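Local atomic coordinates of Tll0287 protein (Thermosynechococcus elongatus, PDB entry 5B82), a protein that carries a covalently attached heme c whose iron has histidine and cysteine axial ligands, in a PAS-like domain, and probably serves in redox chemistry or sensing. Residues A[133-138]-A[174-179]; A[43-48]-A[69-74]; A[32-37]-A[82-87]. All coordinates share one frame; numbering follows the deposited sequence.

Interaction 1: A[133-138]-A[174-179]. With HEC (heme c), chain B.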
loop_
_atom_site.group_PDB
_atom_site.type_symbol
_atom_site.label_atom_id
_atom_site.label_comp_id
_atom_site.label_asym_id
_atom_site.label_seq_id
_atom_site.Cartn_x
_atom_site.Cartn_y
_atom_site.Cartn_z
ATOM N N ARG A 133 1.271 -6.758 -5.022
ATOM C CA ARG A 133 -0.083 -7.133 -4.631
ATOM C C ARG A 133 -0.937 -5.877 -4.622
ATOM O O ARG A 133 -0.624 -4.898 -3.940
ATOM C CB ARG A 133 -0.069 -7.852 -3.274
ATOM C CG ARG A 133 -1.378 -8.650 -2.942
ATOM C CD ARG A 133 -2.347 -7.827 -2.141
ATOM N NE ARG A 133 -3.498 -8.626 -1.692
ATOM C CZ ARG A 133 -4.665 -8.679 -2.326
ATOM N NH1 ARG A 133 -4.847 -7.974 -3.442
ATOM N NH2 ARG A 133 -5.661 -9.423 -1.842
ATOM N N ARG A 134 -2.011 -5.890 -5.401
ATOM C CA ARG A 134 -2.848 -4.698 -5.515
ATOM C C ARG A 134 -3.527 -4.320 -4.194
ATOM O O ARG A 134 -3.818 -5.172 -3.350
ATOM C CB ARG A 134 -3.887 -4.850 -6.642
ATOM C CG ARG A 134 -5.261 -5.303 -6.189
ATOM C CD ARG A 134 -6.182 -5.657 -7.374
ATOM N NE ARG A 134 -6.820 -4.506 -8.008
ATOM C CZ ARG A 134 -6.840 -4.291 -9.322
ATOM N NH1 ARG A 134 -6.244 -5.145 -10.147
ATOM N NH2 ARG A 134 -7.460 -3.224 -9.814
ATOM N N ILE A 135 -3.748 -3.024 -4.025
ATOM C CA ILE A 135 -4.531 -2.492 -2.918
ATOM C C ILE A 135 -5.742 -1.777 -3.507
ATOM O O ILE A 135 -5.594 -0.842 -4.299
ATOM C CB ILE A 135 -3.722 -1.473 -2.103
ATOM C CG1 ILE A 135 -2.484 -2.133 -1.505
ATOM C CG2 ILE A 135 -4.581 -0.873 -0.986
ATOM C CD1 ILE A 135 -1.404 -1.162 -1.071
ATOM N N ASP A 136 -6.939 -2.208 -3.132
ATOM C CA ASP A 136 -8.138 -1.554 -3.624
ATOM C C ASP A 136 -8.737 -0.644 -2.557
ATOM O O ASP A 136 -8.398 -0.743 -1.379
ATOM C CB ASP A 136 -9.166 -2.577 -4.114
ATOM C CG ASP A 136 -8.745 -3.262 -5.416
ATOM O OD1 ASP A 136 -8.052 -2.626 -6.242
ATOM O OD2 ASP A 136 -9.118 -4.441 -5.614
ATOM N N VAL A 137 -9.621 0.248 -2.980
ATOM C CA VAL A 137 -10.265 1.173 -2.060
ATOM C C VAL A 137 -11.574 0.582 -1.548
ATOM O O VAL A 137 -12.435 0.235 -2.347
ATOM C CB VAL A 137 -10.559 2.503 -2.763
ATOM C CG1 VAL A 137 -11.349 3.428 -1.850
ATOM C CG2 VAL A 137 -9.261 3.166 -3.215
ATOM N N GLN A 138 -11.716 0.445 -0.226
ATOM C CA GLN A 138 -13.023 0.143 0.392
ATOM C C GLN A 138 -13.672 1.401 0.970
ATOM O O GLN A 138 -13.043 2.459 1.024
ATOM C CB GLN A 138 -12.904 -0.914 1.495
ATOM C CG GLN A 138 -12.538 -2.303 1.000
ATOM C CD GLN A 138 -11.051 -2.509 0.951
ATOM O OE1 GLN A 138 -10.330 -2.050 1.832
ATOM N NE2 GLN A 138 -10.572 -3.189 -0.088
ATOM N N GLY A 174 -3.274 1.529 -5.042
ATOM C CA GLY A 174 -1.835 1.388 -5.161
ATOM C C GLY A 174 -1.515 -0.088 -5.036
ATOM O O GLY A 174 -2.350 -0.942 -5.358
ATOM N N MET A 175 -0.321 -0.403 -4.551
ATOM C CA MET A 175 0.114 -1.791 -4.449
ATOM C C MET A 175 1.169 -1.949 -3.377
ATOM O O MET A 175 1.792 -0.958 -2.968
ATOM C CB MET A 175 0.683 -2.264 -5.783
ATOM C CG MET A 175 2.054 -1.674 -6.123
ATOM S SD MET A 175 2.531 -2.078 -7.802
ATOM C CE MET A 175 4.110 -1.196 -7.898
ATOM N N TYR A 176 1.351 -3.180 -2.894
ATOM C CA TYR A 176 2.556 -3.518 -2.130
ATOM C C TYR A 176 3.600 -4.021 -3.116
ATOM O O TYR A 176 3.251 -4.675 -4.099
ATOM C CB TYR A 176 2.289 -4.614 -1.099
ATOM C CG TYR A 176 1.133 -4.312 -0.176
ATOM C CD1 TYR A 176 1.304 -3.521 0.956
ATOM C CD2 TYR A 176 -0.122 -4.825 -0.433
ATOM C CE1 TYR A 176 0.237 -3.238 1.798
ATOM C CE2 TYR A 176 -1.186 -4.563 0.405
ATOM C CZ TYR A 176 -1.004 -3.766 1.509
ATOM O OH TYR A 176 -2.075 -3.500 2.324
ATOM N N ALA A 177 4.871 -3.717 -2.856
ATOM C CA ALA A 177 5.981 -4.173 -3.705
ATOM C C ALA A 177 7.081 -4.769 -2.838
ATOM O O ALA A 177 7.586 -4.117 -1.919
ATOM C CB ALA A 177 6.537 -3.025 -4.512
ATOM N N VAL A 178 7.436 -6.017 -3.106
ATOM C CA VAL A 178 8.515 -6.671 -2.377
ATOM C C VAL A 178 9.594 -7.144 -3.337
ATOM O O VAL A 178 9.287 -7.645 -4.415
ATOM C CB VAL A 178 8.000 -7.889 -1.597
ATOM C CG1 VAL A 178 9.146 -8.595 -0.884
ATOM C CG2 VAL A 178 6.914 -7.471 -0.616
ATOM N N THR A 179 10.856 -6.982 -2.949
ATOM C CA THR A 179 11.950 -7.540 -3.727
ATOM C C THR A 179 12.801 -8.479 -2.879
ATOM O O THR A 179 13.254 -8.116 -1.790
ATOM C CB THR A 179 12.858 -6.445 -4.314
ATOM O OG1 THR A 179 12.130 -5.696 -5.291
ATOM C CG2 THR A 179 14.089 -7.064 -4.993
HETATM FE FE HEC B . -4.441 5.227 4.071
HETATM C CHA HEC B . -1.240 6.054 3.294
HETATM C CHB HEC B . -4.391 2.854 1.506
HETATM C CHC HEC B . -7.541 4.164 4.933
HETATM C CHD HEC B . -4.659 7.814 6.320
HETATM N NA HEC B . -3.095 4.615 2.619
HETATM C C1A HEC B . -1.774 5.012 2.580
HETATM C C2A HEC B . -1.062 4.158 1.649
HETATM C C3A HEC B . -1.947 3.276 1.166
HETATM C C4A HEC B . -3.232 3.547 1.756
HETATM C CMA HEC B . -1.688 2.158 0.144
HETATM C CAA HEC B . 0.446 4.239 1.301
HETATM C CBA HEC B . 0.694 4.958 -0.025
HETATM C CGA HEC B . 0.659 6.449 0.177
HETATM O O1A HEC B . -0.235 7.114 -0.401
HETATM O O2A HEC B . 1.502 6.981 0.945
HETATM N NB HEC B . -5.712 3.798 3.332
HETATM C C1B HEC B . -5.496 2.889 2.317
HETATM C C2B HEC B . -6.625 1.984 2.254
HETATM C C3B HEC B . -7.496 2.353 3.195
HETATM C C4B HEC B . -6.938 3.490 3.898
HETATM C CMB HEC B . -6.799 0.832 1.231
HETATM C CAB HEC B . -8.855 1.682 3.506
HETATM C CBB HEC B . -8.648 0.247 4.054
HETATM N NC HEC B . -5.849 5.896 5.359
HETATM C C1C HEC B . -7.049 5.266 5.601
HETATM C C2C HEC B . -7.639 5.872 6.777
HETATM C C3C HEC B . -6.918 6.965 7.082
HETATM C C4C HEC B . -5.730 6.945 6.247
HETATM C CMC HEC B . -9.085 5.570 7.238
HETATM C CAC HEC B . -7.213 8.016 8.186
HETATM C CBC HEC B . -7.333 7.448 9.619
HETATM N ND HEC B . -3.194 6.738 4.665
HETATM C C1D HEC B . -3.439 7.614 5.717
HETATM C C2D HEC B . -2.201 8.284 6.068
HETATM C C3D HEC B . -1.156 7.730 5.109
HETATM C C4D HEC B . -1.853 6.785 4.281
HETATM C CMD HEC B . -1.977 9.340 7.170
HETATM C CAD HEC B . 0.349 8.071 5.042
HETATM C CBD HEC B . 1.015 7.087 5.996
HETATM C CGD HEC B . 2.524 7.158 5.904
HETATM O O1D HEC B . 3.105 8.216 6.232
HETATM O O2D HEC B . 3.135 6.142 5.506
#

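Interaction 2: A[43-48]-A[69-74]. With HEC (heme c), chain B.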
loop_
_atom_site.group_PDB
_atom_site.type_symbol
_atom_site.label_atom_id
_atom_site.label_comp_id
_atom_site.label_asym_id
_atom_site.label_seq_id
_atom_site.Cartn_x
_atom_site.Cartn_y
_atom_site.Cartn_z
ATOM N N GLN A 43 -4.572 -7.270 5.534
ATOM C CA GLN A 43 -5.677 -7.539 6.444
ATOM C C GLN A 43 -5.541 -6.686 7.700
ATOM O O GLN A 43 -6.539 -6.312 8.322
ATOM C CB GLN A 43 -5.752 -9.027 6.779
ATOM C CG GLN A 43 -6.276 -9.875 5.623
ATOM C CD GLN A 43 -7.758 -9.660 5.348
ATOM O OE1 GLN A 43 -8.579 -9.671 6.266
ATOM N NE2 GLN A 43 -8.107 -9.466 4.077
ATOM N N MET A 44 -4.304 -6.358 8.056
ATOM C CA MET A 44 -4.075 -5.463 9.183
ATOM C C MET A 44 -4.626 -4.086 8.882
ATOM O O MET A 44 -5.369 -3.518 9.699
ATOM C CB MET A 44 -2.591 -5.348 9.520
ATOM C CG MET A 44 -2.266 -4.165 10.438
ATOM S SD MET A 44 -0.482 -4.054 10.739
ATOM C CE MET A 44 -0.327 -2.336 11.193
ATOM N N ARG A 45 -4.270 -3.533 7.721
ATOM C CA ARG A 45 -4.819 -2.212 7.403
ATOM C C ARG A 45 -6.345 -2.234 7.398
ATOM O O ARG A 45 -6.994 -1.373 8.003
ATOM C CB ARG A 45 -4.326 -1.680 6.059
ATOM C CG ARG A 45 -4.555 -0.168 5.924
ATOM C CD ARG A 45 -4.746 0.257 4.473
ATOM N NE ARG A 45 -3.738 -0.346 3.604
ATOM C CZ ARG A 45 -2.511 0.127 3.434
ATOM N NH1 ARG A 45 -2.124 1.227 4.069
ATOM N NH2 ARG A 45 -1.669 -0.501 2.623
ATOM N N ILE A 46 -6.908 -3.222 6.704
ATOM C CA ILE A 46 -8.361 -3.336 6.610
ATOM C C ILE A 46 -8.998 -3.382 7.995
ATOM O O ILE A 46 -10.020 -2.738 8.257
ATOM C CB ILE A 46 -8.747 -4.567 5.779
ATOM C CG1 ILE A 46 -8.510 -4.268 4.299
ATOM C CG2 ILE A 46 -10.197 -4.950 6.016
ATOM C CD1 ILE A 46 -8.455 -5.500 3.425
ATOM N N GLY A 47 -8.356 -4.125 8.888
ATOM C CA GLY A 47 -8.799 -4.239 10.260
ATOM C C GLY A 47 -8.774 -2.922 11.005
ATOM O O GLY A 47 -9.724 -2.600 11.720
ATOM N N LEU A 48 -7.699 -2.153 10.853
ATOM C CA LEU A 48 -7.635 -0.859 11.540
ATOM C C LEU A 48 -8.692 0.111 11.001
ATOM O O LEU A 48 -9.343 0.829 11.761
ATOM C CB LEU A 48 -6.233 -0.249 11.449
ATOM C CG LEU A 48 -5.175 -1.032 12.230
ATOM C CD1 LEU A 48 -3.770 -0.483 11.988
ATOM C CD2 LEU A 48 -5.523 -1.018 13.705
ATOM N N ALA A 69 -0.087 4.527 8.907
ATOM C CA ALA A 69 1.286 4.659 9.412
ATOM C C ALA A 69 1.870 3.346 9.979
ATOM O O ALA A 69 3.004 2.956 9.623
ATOM C CB ALA A 69 1.402 5.804 10.422
ATOM N N PRO A 70 1.106 2.647 10.849
ATOM C CA PRO A 70 1.629 1.360 11.324
ATOM C C PRO A 70 1.842 0.330 10.215
ATOM O O PRO A 70 2.659 -0.580 10.392
ATOM C CB PRO A 70 0.554 0.878 12.311
ATOM C CG PRO A 70 -0.638 1.709 12.045
ATOM C CD PRO A 70 -0.131 3.016 11.564
ATOM N N VAL A 71 1.127 0.462 9.098
ATOM C CA VAL A 71 1.363 -0.411 7.948
ATOM C C VAL A 71 2.767 -0.179 7.385
ATOM O O VAL A 71 3.508 -1.132 7.131
ATOM C CB VAL A 71 0.305 -0.202 6.841
ATOM C CG1 VAL A 71 0.665 -0.990 5.602
ATOM C CG2 VAL A 71 -1.074 -0.598 7.353
ATOM N N GLY A 72 3.134 1.086 7.205
ATOM C CA GLY A 72 4.461 1.434 6.716
ATOM C C GLY A 72 5.554 1.006 7.683
ATOM O O GLY A 72 6.616 0.487 7.273
ATOM N N LYS A 73 5.303 1.221 8.974
ATOM C CA LYS A 73 6.262 0.789 9.990
ATOM C C LYS A 73 6.484 -0.722 9.911
ATOM O O LYS A 73 7.630 -1.209 9.906
ATOM C CB LYS A 73 5.800 1.196 11.389
ATOM C CG LYS A 73 6.816 0.932 12.484
ATOM C CD LYS A 73 6.734 1.981 13.585
ATOM C CE LYS A 73 5.584 1.710 14.546
ATOM N NZ LYS A 73 5.989 0.806 15.662
ATOM N N GLN A 74 5.382 -1.459 9.825
ATOM C CA GLN A 74 5.457 -2.909 9.763
ATOM C C GLN A 74 6.180 -3.366 8.506
ATOM O O GLN A 74 6.943 -4.330 8.536
ATOM C CB GLN A 74 4.071 -3.535 9.814
ATOM C CG GLN A 74 4.112 -5.045 9.742
ATOM C CD GLN A 74 3.838 -5.695 11.067
ATOM O OE1 GLN A 74 2.724 -5.621 11.586
ATOM N NE2 GLN A 74 4.854 -6.338 11.631
HETATM FE FE HEC B . -4.441 5.227 4.071
HETATM C CHA HEC B . -1.240 6.054 3.294
HETATM C CHB HEC B . -4.391 2.854 1.506
HETATM C CHC HEC B . -7.541 4.164 4.933
HETATM C CHD HEC B . -4.659 7.814 6.320
HETATM N NA HEC B . -3.095 4.615 2.619
HETATM C C1A HEC B . -1.774 5.012 2.580
HETATM C C2A HEC B . -1.062 4.158 1.649
HETATM C C3A HEC B . -1.947 3.276 1.166
HETATM C C4A HEC B . -3.232 3.547 1.756
HETATM C CMA HEC B . -1.688 2.158 0.144
HETATM C CAA HEC B . 0.446 4.239 1.301
HETATM C CBA HEC B . 0.694 4.958 -0.025
HETATM C CGA HEC B . 0.659 6.449 0.177
HETATM O O1A HEC B . -0.235 7.114 -0.401
HETATM O O2A HEC B . 1.502 6.981 0.945
HETATM N NB HEC B . -5.712 3.798 3.332
HETATM C C1B HEC B . -5.496 2.889 2.317
HETATM C C2B HEC B . -6.625 1.984 2.254
HETATM C C3B HEC B . -7.496 2.353 3.195
HETATM C C4B HEC B . -6.938 3.490 3.898
HETATM C CMB HEC B . -6.799 0.832 1.231
HETATM C CAB HEC B . -8.855 1.682 3.506
HETATM C CBB HEC B . -8.648 0.247 4.054
HETATM N NC HEC B . -5.849 5.896 5.359
HETATM C C1C HEC B . -7.049 5.266 5.601
HETATM C C2C HEC B . -7.639 5.872 6.777
HETATM C C3C HEC B . -6.918 6.965 7.082
HETATM C C4C HEC B . -5.730 6.945 6.247
HETATM C CMC HEC B . -9.085 5.570 7.238
HETATM C CAC HEC B . -7.213 8.016 8.186
HETATM C CBC HEC B . -7.333 7.448 9.619
HETATM N ND HEC B . -3.194 6.738 4.665
HETATM C C1D HEC B . -3.439 7.614 5.717
HETATM C C2D HEC B . -2.201 8.284 6.068
HETATM C C3D HEC B . -1.156 7.730 5.109
HETATM C C4D HEC B . -1.853 6.785 4.281
HETATM C CMD HEC B . -1.977 9.340 7.170
HETATM C CAD HEC B . 0.349 8.071 5.042
HETATM C CBD HEC B . 1.015 7.087 5.996
HETATM C CGD HEC B . 2.524 7.158 5.904
HETATM O O1D HEC B . 3.105 8.216 6.232
HETATM O O2D HEC B . 3.135 6.142 5.506
#

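Interaction 3: A[32-37]-A[82-87]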
loop_
_atom_site.group_PDB
_atom_site.type_symbol
_atom_site.label_atom_id
_atom_site.label_comp_id
_atom_site.label_asym_id
_atom_site.label_seq_id
_atom_site.Cartn_x
_atom_site.Cartn_y
_atom_site.Cartn_z
ATOM N N GLY A 32 6.535 -18.189 -0.435
ATOM C CA GLY A 32 5.269 -18.278 0.304
ATOM C C GLY A 32 5.202 -17.317 1.487
ATOM O O GLY A 32 4.158 -16.709 1.762
ATOM N N LYS A 33 6.322 -17.202 2.202
ATOM C CA LYS A 33 6.451 -16.281 3.322
ATOM C C LYS A 33 6.195 -14.840 2.886
ATOM O O LYS A 33 5.551 -14.067 3.606
ATOM C CB LYS A 33 7.840 -16.407 3.971
ATOM C CG LYS A 33 8.044 -15.437 5.114
ATOM C CD LYS A 33 9.248 -15.771 5.976
ATOM C CE LYS A 33 9.181 -14.970 7.280
ATOM N NZ LYS A 33 10.305 -15.263 8.210
ATOM N N VAL A 34 6.699 -14.472 1.710
ATOM C CA VAL A 34 6.391 -13.148 1.164
ATOM C C VAL A 34 4.881 -12.962 0.931
ATOM O O VAL A 34 4.287 -11.956 1.383
ATOM C CB VAL A 34 7.146 -12.864 -0.152
ATOM C CG1 VAL A 34 6.604 -11.590 -0.815
ATOM C CG2 VAL A 34 8.645 -12.719 0.098
ATOM N N VAL A 35 4.263 -13.915 0.228
ATOM C CA VAL A 35 2.797 -13.789 -0.005
ATOM C C VAL A 35 1.999 -13.634 1.303
ATOM O O VAL A 35 1.118 -12.743 1.447
ATOM C CB VAL A 35 2.253 -14.982 -0.842
ATOM C CG1 VAL A 35 0.719 -14.968 -0.932
ATOM C CG2 VAL A 35 2.900 -14.998 -2.239
ATOM N N THR A 36 2.330 -14.485 2.270
ATOM C CA THR A 36 1.647 -14.455 3.555
ATOM C C THR A 36 1.863 -13.136 4.292
ATOM O O THR A 36 0.906 -12.542 4.793
ATOM C CB THR A 36 2.070 -15.611 4.467
ATOM O OG1 THR A 36 1.735 -16.852 3.842
ATOM C CG2 THR A 36 1.329 -15.524 5.804
ATOM N N ALA A 37 3.113 -12.678 4.346
ATOM C CA ALA A 37 3.440 -11.436 5.042
ATOM C C ALA A 37 2.665 -10.264 4.458
ATOM O O ALA A 37 2.075 -9.460 5.201
ATOM C CB ALA A 37 4.947 -11.159 4.966
ATOM N N ASN A 82 13.790 -9.678 7.092
ATOM C CA ASN A 82 13.936 -10.722 6.083
ATOM C C ASN A 82 15.007 -10.488 5.011
ATOM O O ASN A 82 15.291 -11.374 4.200
ATOM C CB ASN A 82 12.585 -10.996 5.428
ATOM C CG ASN A 82 11.605 -11.656 6.377
ATOM O OD1 ASN A 82 11.637 -12.872 6.575
ATOM N ND2 ASN A 82 10.735 -10.858 6.977
ATOM N N GLY A 83 15.607 -9.307 5.007
ATOM C CA GLY A 83 16.538 -8.961 3.950
ATOM C C GLY A 83 15.819 -8.741 2.631
ATOM O O GLY A 83 16.367 -9.007 1.557
ATOM N N TRP A 84 14.570 -8.277 2.711
ATOM C CA TRP A 84 13.806 -7.913 1.529
ATOM C C TRP A 84 13.752 -6.395 1.425
ATOM O O TRP A 84 14.094 -5.689 2.368
ATOM C CB TRP A 84 12.363 -8.429 1.639
ATOM C CG TRP A 84 12.232 -9.909 1.856
ATOM C CD1 TRP A 84 13.146 -10.869 1.533
ATOM C CD2 TRP A 84 11.118 -10.597 2.450
ATOM N NE1 TRP A 84 12.669 -12.109 1.888
ATOM C CE2 TRP A 84 11.429 -11.972 2.453
ATOM C CE3 TRP A 84 9.891 -10.180 2.985
ATOM C CZ2 TRP A 84 10.563 -12.936 2.971
ATOM C CZ3 TRP A 84 9.023 -11.143 3.498
ATOM C CH2 TRP A 84 9.363 -12.502 3.482
ATOM N N GLN A 85 13.325 -5.895 0.273
ATOM C CA GLN A 85 12.838 -4.528 0.184
ATOM C C GLN A 85 11.323 -4.650 0.174
ATOM O O GLN A 85 10.789 -5.462 -0.567
ATOM C CB GLN A 85 13.312 -3.874 -1.105
ATOM C CG GLN A 85 14.818 -3.659 -1.143
ATOM C CD GLN A 85 15.379 -3.806 -2.530
ATOM O OE1 GLN A 85 14.965 -3.110 -3.461
ATOM N NE2 GLN A 85 16.320 -4.729 -2.688
ATOM N N VAL A 86 10.643 -3.864 1.004
ATOM C CA VAL A 86 9.175 -3.886 1.072
ATOM C C VAL A 86 8.698 -2.454 1.093
ATOM O O VAL A 86 9.190 -1.653 1.887
ATOM C CB VAL A 86 8.665 -4.586 2.352
ATOM C CG1 VAL A 86 7.114 -4.584 2.396
ATOM C CG2 VAL A 86 9.222 -5.992 2.438
ATOM N N ARG A 87 7.751 -2.124 0.226
ATOM C CA ARG A 87 7.325 -0.739 0.080
ATOM C C ARG A 87 5.936 -0.625 -0.545
ATOM O O ARG A 87 5.611 -1.326 -1.510
ATOM C CB ARG A 87 8.320 0.010 -0.802
ATOM C CG ARG A 87 8.131 1.514 -0.824
ATOM C CD ARG A 87 9.312 2.183 -1.530
ATOM N NE ARG A 87 9.289 1.971 -2.976
ATOM C CZ ARG A 87 8.815 2.852 -3.851
ATOM N NH1 ARG A 87 8.319 4.013 -3.432
ATOM N NH2 ARG A 87 8.837 2.576 -5.145
#

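Interaction 1: A[133-138]-A[174-179]
With CG1 beside its own backbone N (chi1 -61°) and CD1 extended beyond it, Ile-135 lays its terminal methyl on the ring of Tyr-176, whose CG likewise stands beside the backbone N (chi1 -53°). A CH-pi contact results: Ile-135 CD1 lies 3.7 Å from the centroid of the Tyr-176 ring, only 11° off the ring normal, and the isoleucine comes in perpendicular to the tyrosine. Ile-135 CG1 adds a tight flank, 3.4 Å from Tyr-176 CE2. The same isoleucine also faces the cofactor, for Ile-135 CD1 is 3.5 Å from the heme methyl CMA and its CG2 branch meets the methyl CMB. Arg-133 runs alongside the tyrosine on this face, and its far end forms a salt bridge with Glu-39; the hydroxyl of Tyr-176 is hydrogen-bonded to Asp-42.

The opposite face carries Arg-134 and Met-175. Arg-134 NE donates to Asp-136 OD1 at 2.9 Å along an almost straight path, in the guanidinium plane and on the syn side of the carboxylate, a salt bridge that, together with NH1 bonds to the carbonyls of Phe-112 and Leu-118, helps to fix the rotation of the arginine head. Met-175 leads away from its partner strand to pack on Ala-108, Leu-109 and Phe-112 of helix 103-114.

Between these two layers of side chains the backbones pair antiparallel. Arg-133 and Tyr-176 exchange two bonds, Tyr-176 N reaching Arg-133 O at 2.8 Å, and Ile-135 N bonds to Gly-174 O at the same 2.8 Å; the return bond from Gly-174 N to Ile-135 O is weak. Arg-134 and Met-175 form the non-hydrogen-bonded pair between them. This is the central strand pairing of the four-stranded antiparallel sheet of a PAS-like domain, delivering Ile-135 to the wall of the heme pocket.

Interaction 2: A[43-48]-A[69-74]
Arg-45 NH2 is hydrogen-bonded to both Gln-88 OE1 and Tyr-176 OH while Val-71 CG1 lies against the guanidinium, 3.8 Å from that nitrogen. The two polar partners of NH2, with the valine on one face and the heme on the other, help to hold the head group flat. On the cofactor side the guanidinium lies nearly parallel to the porphyrin, with Arg-45 NH1 3.5 Å from heme C4A and Arg-45 CD 3.4 Å from heme C2B. The bend at the third torsion (chi3 -46°) lays the end of the chain flat over the macrocycle's margin, beside the CHB bridge, after an extended start from the helix. A positive group held this close would be expected to influence the electrostatics of the heme, and the arginine also touches Cys-68, an axial ligand of the iron.

Val-71 splits its work between two branches. CG1 meets the guanidinium nitrogens, whereas Val-71 CG2 packs 3.7 Å from Arg-45 CB, nearer the helix.

Farther from the heme the contact is largely apolar. Met-44, its CG turned away from the backbone N (chi1 165°) and the chain extended beyond, spans the gap so that Met-44 CE meets Pro-70 CB at 3.5 Å; its sulfur lies beside Gln-74 OE1. Leu-48 CD1 touches the next carbon of the same ring, 3.8 Å from Pro-70 CG. No hydrogen bond joins the two segments directly.

The helical segments run antiparallel, their axes 160° apart and 9.9 Å at closest approach. One turn earlier on helix 28-49, Leu-41 meets Val-71 and Gln-74 and continues the packing against helix 69-82, while the arginine ties the pair to strands 85-89 and 172-181 through Gln-88 and Tyr-176.

Interaction 3: A[32-37]-A[82-87]
Val-34 and Trp-84 form the tight part of this contact, and Lys-33 with Asn-82 the loose, solvent-facing one. Val-34 CG2 sits over the six-membered ring of the indole of Trp-84, 3.5 Å from its centroid and 14° off the normal, a CH-pi contact in which valine and indole point opposite ways as they pass. The other face of the indole is covered from within its own segment by Asn-82 CB, 3.3 Å above the plane of the Trp-84 ring, so the aromatic plate is layered between a helix methyl and the end of the preceding helix. At the rim, near the ring plane, Lys-33 CG comes to 3.6 Å from Trp-84 CH2, and Ala-37 CB stands more loosely, 4.3 Å from Trp-84 CZ3. The buried indole also has its polar atom satisfied, since NE1 donates to Glu-30 a turn earlier on the same helix as Val-34.

Toward solvent the grip slackens. Lys-33 is extended along its whole length, with CG opposite the backbone N (chi1 178°), and this carries its amine past the rim of the indole to Asn-82, where Lys-33 NZ makes a weak hydrogen bond with Asn-82 OD1 at 3.2 Å. The other end of the asparagine amide, ND2, is hydrogen-bonded to the carbonyl of Ile-78, holding the side chain back against its own helix.

Gly-83, with positive phi, is the first residue past helix 69-82 and turns the chain from Asn-82 toward Trp-84 before strand 85-89 begins. Val-34 meanwhile packs on Val-178 and Ile-180, and Trp-84 on Val-178 and Ile-78. The glycine turn links helix 69-82 to edge strand 85-89 of the antiparallel PAS-like sheet, with helix 28-49 laid against the turn and the sheet.

How the interactions relate
From the N terminus, helix 28-49 supplies the first segment of two contacts. Interaction 3 closes the wider loop, from 32-37 to 82-87, and interaction 2 lies wholly within it, joining 43-48 to 69-74 near the far end of the same helix. Interaction 1 follows in series, closing the later loop from 133-138 to 174-179; no contacts cross. The sheet brings the separate loops together: strand 85-89 pairs with strand 172-181, where Thr-179 N meets Gln-85 O and Ala-177 N meets Arg-87 O. Interactions 1 and 2 both touch the heme, whereas interaction 3 joins the early part of helix 28-49 to the turn after helix 69-82, away from the cofactor.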